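Local coordinates for Alpha/beta hydrolase fold protein (Nakamurella multipartita, PDB 4Y7D) that probably acts as a hydrolase of the alpha/beta hydrolase fold, its substrate not established, at residues 241-253 against 268-281. Numbering follows the deposited sequence. Where two conformers were deposited one is given.
Sequences PTLVVSGTADSDV and SELVHLDAGTHLAF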
ATOM      1  N   PRO A 241      -6.987  -3.495 -16.928  1.00 20.41           N
ATOM      2  CA  PRO A 241      -7.635  -4.560 -16.180  1.00 20.70           C
ATOM      3  C   PRO A 241      -7.320  -4.366 -14.725  1.00 19.87           C
ATOM      4  O   PRO A 241      -6.149  -4.072 -14.373  1.00 20.02           O
ATOM      5  CB  PRO A 241      -6.934  -5.824 -16.708  1.00 21.19           C
ATOM      6  CG  PRO A 241      -6.399  -5.466 -18.009  1.00 23.00           C
ATOM      7  CD  PRO A 241      -6.009  -4.027 -17.894  1.00 21.06           C
ATOM      8  N   THR A 242      -8.359  -4.381 -13.876  1.00 19.58           N
ATOM      9  CA  THR A 242      -8.271  -3.841 -12.508  1.00 18.94           C
ATOM     10  C   THR A 242      -8.988  -4.734 -11.547  1.00 19.41           C
ATOM     11  O   THR A 242     -10.136  -5.150 -11.818  1.00 20.17           O
ATOM     12  CB  THR A 242      -8.813  -2.388 -12.407  1.00 19.91           C
ATOM     13  OG1 THR A 242      -8.001  -1.475 -13.157  1.00 19.74           O
ATOM     14  CG2 THR A 242      -8.802  -1.895 -10.960  1.00 18.45           C
ATOM     15  N   LEU A 243      -8.299  -5.068 -10.445  1.00 17.57           N
ATOM     16  CA  LEU A 243      -8.842  -5.832  -9.349  1.00 18.48           C
ATOM     17  C   LEU A 243      -8.819  -4.899  -8.160  1.00 18.38           C
ATOM     18  O   LEU A 243      -7.767  -4.405  -7.807  1.00 18.46           O
ATOM     19  CB  LEU A 243      -8.011  -7.087  -9.093  1.00 19.02           C
ATOM     20  CG  LEU A 243      -8.214  -7.855  -7.808  1.00 20.02           C
ATOM     21  CD1 LEU A 243      -9.637  -8.381  -7.719  1.00 21.77           C
ATOM     22  CD2 LEU A 243      -7.186  -8.999  -7.725  1.00 21.00           C
ATOM     23  N   VAL A 244      -9.980  -4.702  -7.543  1.00 17.56           N
ATOM     24  CA  VAL A 244     -10.160  -3.865  -6.353  1.00 17.26           C
ATOM     25  C   VAL A 244     -10.515  -4.815  -5.189  1.00 18.59           C
ATOM     26  O   VAL A 244     -11.413  -5.636  -5.345  1.00 18.91           O
ATOM     27  CB  VAL A 244     -11.294  -2.889  -6.575  1.00 17.44           C
ATOM     28  CG1 VAL A 244     -11.393  -1.934  -5.399  1.00 17.32           C
ATOM     29  CG2 VAL A 244     -11.088  -2.100  -7.875  1.00 18.59           C
ATOM     30  N   VAL A 245      -9.799  -4.716  -4.081  1.00 17.88           N
ATOM     31  CA  VAL A 245      -9.939  -5.642  -2.942  1.00 18.95           C
ATOM     32  C   VAL A 245     -10.268  -4.863  -1.682  1.00 19.90           C
ATOM     33  O   VAL A 245      -9.506  -3.953  -1.307  1.00 18.05           O
ATOM     34  CB  VAL A 245      -8.668  -6.468  -2.706  1.00 19.27           C
ATOM     35  CG1 VAL A 245      -8.867  -7.473  -1.574  1.00 20.26           C
ATOM     36  CG2 VAL A 245      -8.221  -7.162  -3.977  1.00 20.51           C
ATOM     37  N   SER A 246     -11.366  -5.264  -1.014  1.00 19.47           N
ATOM     38  CA  SER A 246     -11.810  -4.627   0.212  1.00 19.58           C
ATOM     39  C   SER A 246     -12.189  -5.642   1.294  1.00 19.29           C
ATOM     40  O   SER A 246     -12.932  -6.562   1.088  1.00 18.56           O
ATOM     41  CB  SER A 246     -13.009  -3.704  -0.059  1.00 20.97           C
ATOM     42  OG  SER A 246     -13.528  -3.149   1.141  1.00 21.55           O
ATOM     43  N   GLY A 247     -11.669  -5.430   2.486  1.00 18.96           N
ATOM     44  CA  GLY A 247     -12.110  -6.160   3.666  1.00 19.22           C
ATOM     45  C   GLY A 247     -13.312  -5.466   4.254  1.00 19.68           C
ATOM     46  O   GLY A 247     -13.301  -4.235   4.465  1.00 19.66           O
ATOM     47  N   THR A 248     -14.372  -6.235   4.555  1.00 19.35           N
ATOM     48  CA  THR A 248     -15.633  -5.592   4.924  1.00 21.29           C
ATOM     49  C   THR A 248     -15.607  -4.899   6.287  1.00 21.76           C
ATOM     50  O   THR A 248     -16.470  -4.054   6.554  1.00 23.06           O
ATOM     51  CB  THR A 248     -16.824  -6.570   4.909  1.00 21.83           C
ATOM     52  OG1 THR A 248     -16.743  -7.501   6.008  1.00 22.04           O
ATOM     53  CG2 THR A 248     -16.938  -7.241   3.576  1.00 21.62           C
ATOM     54  N   ALA A 249     -14.640  -5.256   7.121  1.00 22.07           N
ATOM     55  CA  ALA A 249     -14.502  -4.676   8.452  1.00 22.29           C
ATOM     56  C   ALA A 249     -13.376  -3.628   8.525  1.00 21.79           C
ATOM     57  O   ALA A 249     -13.014  -3.233   9.621  1.00 22.19           O
ATOM     58  CB  ALA A 249     -14.237  -5.754   9.447  1.00 23.38           C
ATOM     59  N   ASP A 250     -12.929  -3.116   7.388  1.00 20.51           N
ATOM     60  CA  ASP A 250     -11.796  -2.182   7.340  1.00 20.81           C
ATOM     61  C   ASP A 250     -12.233  -0.892   8.032  1.00 21.66           C
ATOM     62  O   ASP A 250     -13.220  -0.267   7.606  1.00 22.09           O
ATOM     63  CB  ASP A 250     -11.449  -1.896   5.886  1.00 19.89           C
ATOM     64  CG  ASP A 250     -10.118  -1.245   5.694  1.00 20.02           C
ATOM     65  OD1 ASP A 250      -9.649  -0.441   6.537  1.00 20.68           O
ATOM     66  OD2 ASP A 250      -9.528  -1.541   4.638  1.00 19.72           O
ATOM     67  N   SER A 251     -11.478  -0.476   9.051  1.00 22.33           N
ATOM     68  CA  SER A 251     -11.777   0.762   9.759  1.00 23.94           C
ATOM     69  C   SER A 251     -10.806   1.884   9.374  1.00 23.96           C
ATOM     70  O   SER A 251     -10.880   2.975   9.943  1.00 24.05           O
ATOM     71  CB  SER A 251     -11.668   0.513  11.261  1.00 24.43           C
ATOM     72  OG  SER A 251     -10.332   0.155  11.599  1.00 25.14           O
ATOM     73  N   ASP A 252      -9.902   1.607   8.462  1.00 22.46           N
ATOM     74  CA  ASP A 252      -8.854   2.552   8.092  1.00 23.65           C
ATOM     75  C   ASP A 252      -9.245   3.253   6.771  1.00 23.18           C
ATOM     76  O   ASP A 252      -9.399   4.489   6.718  1.00 23.15           O
ATOM     77  CB  ASP A 252      -7.555   1.747   7.944  1.00 24.68           C
ATOM     78  CG  ASP A 252      -6.305   2.624   7.913  1.00 27.96           C
ATOM     79  OD1 ASP A 252      -6.407   3.718   7.337  1.00 30.41           O
ATOM     80  OD2 ASP A 252      -5.233   2.194   8.435  1.00 26.26           O
ATOM     81  N   VAL A 253      -9.457   2.464   5.714  1.00 21.33           N
ATOM     82  CA  VAL A 253     -10.005   2.988   4.459  1.00 20.36           C
ATOM     83  C   VAL A 253     -11.364   2.341   4.262  1.00 20.60           C
ATOM     84  O   VAL A 253     -11.465   1.102   4.044  1.00 21.79           O
ATOM     85  CB  VAL A 253      -9.062   2.709   3.273  1.00 19.29           C
ATOM     86  CG1 VAL A 253      -9.696   3.096   1.934  1.00 19.39           C
ATOM     87  CG2 VAL A 253      -7.759   3.460   3.484  1.00 20.70           C
ATOM     88  N   SER A 268     -13.708  -3.465 -14.212  1.00 20.90           N
ATOM     89  CA  SER A 268     -13.038  -3.854 -12.962  1.00 19.80           C
ATOM     90  C   SER A 268     -13.793  -4.917 -12.229  1.00 20.69           C
ATOM     91  O   SER A 268     -15.001  -5.120 -12.434  1.00 20.72           O
ATOM     92  CB  SER A 268     -12.773  -2.618 -12.047  1.00 19.55           C
ATOM     93  OG  SER A 268     -13.979  -2.156 -11.520  1.00 21.49           O
ATOM     94  N   GLU A 269     -13.060  -5.652 -11.418  1.00 20.70           N
ATOM     95  CA  GLU A 269     -13.585  -6.675 -10.535  0.60 21.75           C
ATOM     96  C   GLU A 269     -13.401  -6.219  -9.087  1.00 20.53           C
ATOM     97  O   GLU A 269     -12.312  -5.745  -8.732  1.00 20.96           O
ATOM     98  CB  GLU A 269     -12.803  -7.966 -10.693  0.60 23.46           C
ATOM     99  CG  GLU A 269     -12.774  -8.526 -12.085  0.60 26.46           C
ATOM    100  CD  GLU A 269     -11.985  -9.822 -12.123  0.60 29.80           C
ATOM    101  OE1 GLU A 269     -11.017 -10.038 -11.322  0.60 35.51           O
ATOM    102  OE2 GLU A 269     -12.345 -10.641 -12.956  0.60 36.25           O
ATOM    103  N   LEU A 270     -14.432  -6.375  -8.275  1.00 19.31           N
ATOM    104  CA  LEU A 270     -14.384  -6.054  -6.855  1.00 19.73           C
ATOM    105  C   LEU A 270     -14.480  -7.346  -6.054  1.00 18.85           C
ATOM    106  O   LEU A 270     -15.394  -8.146  -6.260  1.00 18.12           O
ATOM    107  CB  LEU A 270     -15.569  -5.147  -6.493  1.00 20.58           C
ATOM    108  CG  LEU A 270     -15.696  -4.689  -5.047  1.00 20.50           C
ATOM    109  CD1 LEU A 270     -14.465  -3.965  -4.506  1.00 19.83           C
ATOM    110  CD2 LEU A 270     -16.930  -3.794  -5.012  1.00 22.66           C
ATOM    111  N   VAL A 271     -13.528  -7.550  -5.146  1.00 18.97           N
ATOM    112  CA  VAL A 271     -13.511  -8.703  -4.261  1.00 19.18           C
ATOM    113  C   VAL A 271     -13.610  -8.228  -2.801  1.00 19.34           C
ATOM    114  O   VAL A 271     -12.754  -7.466  -2.306  1.00 20.40           O
ATOM    115  CB  VAL A 271     -12.216  -9.531  -4.489  1.00 20.03           C
ATOM    116  CG1 VAL A 271     -12.040 -10.580  -3.433  1.00 20.39           C
ATOM    117  CG2 VAL A 271     -12.225 -10.135  -5.880  1.00 21.75           C
ATOM    118  N   HIS A 272     -14.642  -8.699  -2.115  1.00 19.42           N
ATOM    119  CA  HIS A 272     -14.844  -8.465  -0.706  1.00 20.13           C
ATOM    120  C   HIS A 272     -14.300  -9.641   0.127  1.00 20.36           C
ATOM    121  O   HIS A 272     -14.514 -10.809  -0.208  1.00 20.79           O
ATOM    122  CB  HIS A 272     -16.343  -8.336  -0.405  1.00 20.06           C
ATOM    123  CG  HIS A 272     -17.019  -7.257  -1.160  1.00 20.85           C
ATOM    124  ND1 HIS A 272     -16.908  -5.915  -0.824  1.00 21.91           N
ATOM    125  CD2 HIS A 272     -17.821  -7.305  -2.250  1.00 22.04           C
ATOM    126  CE1 HIS A 272     -17.620  -5.201  -1.669  1.00 21.72           C
ATOM    127  NE2 HIS A 272     -18.172  -6.021  -2.550  1.00 22.78           N
ATOM    128  N   LEU A 273     -13.656  -9.327   1.245  1.00 19.42           N
ATOM    129  CA  LEU A 273     -13.202 -10.314   2.180  1.00 20.54           C
ATOM    130  C   LEU A 273     -14.006 -10.037   3.460  1.00 21.37           C
ATOM    131  O   LEU A 273     -13.819  -9.004   4.115  1.00 21.45           O
ATOM    132  CB  LEU A 273     -11.691 -10.179   2.372  1.00 20.30           C
ATOM    133  CG  LEU A 273     -10.849 -10.711   1.205  1.00 20.22           C
ATOM    134  CD1 LEU A 273      -9.435 -10.232   1.300  1.00 19.89           C
ATOM    135  CD2 LEU A 273     -10.902 -12.243   1.114  1.00 21.09           C
ATOM    136  N   ASP A 274     -14.941 -10.930   3.742  1.00 21.06           N
ATOM    137  CA  ASP A 274     -15.866 -10.794   4.836  1.00 21.86           C
ATOM    138  C   ASP A 274     -15.105 -10.783   6.168  1.00 22.10           C
ATOM    139  O   ASP A 274     -14.314 -11.670   6.445  1.00 22.63           O
ATOM    140  CB  ASP A 274     -16.853 -11.950   4.842  1.00 22.79           C
ATOM    141  CG  ASP A 274     -17.989 -11.811   3.827  1.00 23.46           C
ATOM    142  OD1 ASP A 274     -18.242 -10.689   3.343  1.00 22.74           O
ATOM    143  OD2 ASP A 274     -18.696 -12.856   3.634  1.00 23.98           O
ATOM    144  N   ALA A 275     -15.368  -9.786   6.987  1.00 22.06           N
ATOM    145  CA  ALA A 275     -14.708  -9.622   8.285  1.00 23.02           C
ATOM    146  C   ALA A 275     -13.217  -9.334   8.093  1.00 22.48           C
ATOM    147  O   ALA A 275     -12.397  -9.557   8.977  1.00 24.75           O
ATOM    148  CB  ALA A 275     -14.968 -10.823   9.212  1.00 24.02           C
ATOM    149  N   GLY A 276     -12.854  -8.784   6.953  1.00 21.38           N
ATOM    150  CA  GLY A 276     -11.461  -8.405   6.709  1.00 19.90           C
ATOM    151  C   GLY A 276     -11.144  -7.029   7.263  1.00 20.56           C
ATOM    152  O   GLY A 276     -11.918  -6.098   7.110  1.00 20.14           O
ATOM    153  N   THR A 277      -9.979  -6.917   7.875  1.00 20.61           N
ATOM    154  CA  THR A 277      -9.410  -5.638   8.329  1.00 20.81           C
ATOM    155  C   THR A 277      -8.702  -4.937   7.160  1.00 20.17           C
ATOM    156  O   THR A 277      -8.730  -5.400   6.034  1.00 19.10           O
ATOM    157  CB  THR A 277      -8.353  -5.880   9.442  1.00 21.50           C
ATOM    158  OG1 THR A 277      -7.215  -6.570   8.893  1.00 21.72           O
ATOM    159  CG2 THR A 277      -8.913  -6.646  10.554  1.00 23.66           C
ATOM    160  N   HIS A 278      -8.053  -3.819   7.437  1.00 20.04           N
ATOM    161  CA  HIS A 278      -7.240  -3.143   6.430  1.00 19.34           C
ATOM    162  C   HIS A 278      -6.121  -4.029   5.840  1.00 18.84           C
ATOM    163  O   HIS A 278      -5.691  -3.806   4.705  1.00 18.27           O
ATOM    164  CB  HIS A 278      -6.655  -1.852   7.016  1.00 19.52           C
ATOM    165  CG  HIS A 278      -6.177  -0.884   5.990  1.00 19.32           C
ATOM    166  ND1 HIS A 278      -6.938  -0.519   4.885  1.00 18.56           N
ATOM    167  CD2 HIS A 278      -5.064  -0.122   5.951  1.00 20.37           C
ATOM    168  CE1 HIS A 278      -6.298   0.416   4.210  1.00 19.21           C
ATOM    169  NE2 HIS A 278      -5.156   0.670   4.836  1.00 21.05           N
ATOM    170  N   LEU A 279      -5.677  -5.054   6.572  1.00 19.50           N
ATOM    171  CA  LEU A 279      -4.607  -5.958   6.133  1.00 19.54           C
ATOM    172  C   LEU A 279      -5.149  -7.228   5.460  1.00 19.40           C
ATOM    173  O   LEU A 279      -4.381  -8.139   5.110  1.00 19.34           O
ATOM    174  CB  LEU A 279      -3.751  -6.410   7.338  1.00 21.35           C
ATOM    175  CG  LEU A 279      -2.753  -5.379   7.899  1.00 23.57           C
ATOM    176  CD1 LEU A 279      -3.405  -4.197   8.545  1.00 24.45           C
ATOM    177  CD2 LEU A 279      -1.809  -6.060   8.893  1.00 24.65           C
ATOM    178  N   ALA A 280      -6.452  -7.304   5.262  1.00 19.72           N
ATOM    179  CA  ALA A 280      -7.072  -8.538   4.750  1.00 19.24           C
ATOM    180  C   ALA A 280      -6.434  -9.224   3.536  1.00 18.91           C
ATOM    181  O   ALA A 280      -6.370 -10.446   3.484  1.00 19.89           O
ATOM    182  CB  ALA A 280      -8.544  -8.274   4.463  1.00 19.73           C
ATOM    183  N   PHE A 281      -6.000  -8.463   2.550  1.00 18.76           N
ATOM    184  CA  PHE A 281      -5.490  -9.053   1.299  1.00 19.25           C
ATOM    185  C   PHE A 281      -4.277  -9.958   1.618  1.00 19.35           C
ATOM    186  O   PHE A 281      -4.039 -10.891   0.883  1.00 20.17           O
ATOM    187  CB  PHE A 281      -5.138  -7.924   0.332  1.00 18.87           C
ATOM    188  CG  PHE A 281      -4.498  -8.343  -0.961  1.00 18.93           C
ATOM    189  CD1 PHE A 281      -5.202  -8.987  -1.940  1.00 19.11           C
ATOM    190  CD2 PHE A 281      -3.161  -8.025  -1.225  1.00 19.18           C
ATOM    191  CE1 PHE A 281      -4.613  -9.276  -3.153  1.00 18.47           C
ATOM    192  CE2 PHE A 281      -2.561  -8.369  -2.431  1.00 18.31           C
ATOM    193  CZ  PHE A 281      -3.298  -8.978  -3.397  1.00 18.77           C
TER
HETATM  194  O   HOH W   1     -15.909  -4.478   1.347  1.00 24.41           O
HETATM  195  O   HOH W   2      -9.322  -4.070   3.612  1.00 17.93           O
HETATM  196  O   HOH W   3     -19.146  -9.202   5.471  1.00 29.61           O
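His278 ND1 donates to Asp250 OD2 at 2.8 Å, using the syn lone pair of the oxygen. The oxygen lies close to the plane of the imidazole, although carboxylate and ring planes are turned 61° apart. Asp252 lays its CB over one face of the same ring, 3.7 Å from the centroid in a CH-pi contact, and Val253 brings CG2 to 3.5 Å from His278 CE1. With its CG anti to the backbone N (chi1 -162°), His278 swings the ring in among these three side chains, and NE2 is hydrogen-bonded to Ser107 OG. This Ser-His-Asp arrangement, set on loops beyond the strand ends, is consistent with the catalytic triad of alpha/beta hydrolases. The carboxylate is itself held by backbone: Asp250 OD1 accepts from Asp252 N at 2.8 Å, an Asx turn, and from Val253 N above the carboxylate plane, which helps fix its rotation, while a water that accepts from Gly247 N lies within reach of OD2 and Thr277 O. Replacing Asp250 by an alanine is likely to leave His278 ND1 and the turn amides without their acceptor, and the ring less firmly fixed in rotation.

Behind the loops, parallel strands 242-247 and 269-273, joined through helix 255-264 in a beta-alpha-beta crossover, form the last pair of the sheet. The backbone pairing runs on to Thr248 N, bonded to Leu273 O; beyond the strands Thr248 OG1 accepts from Ala275 N at 2.8 Å. A CB on Gly247 would collide with the carbonyl oxygens of Gly276 and Thr277. Toward helix 288-299, Leu243 CD1 meets Val271 CG2 at 3.6 Å, and Val245 CG1 packs against Phe281 CD1 at 4.0 Å.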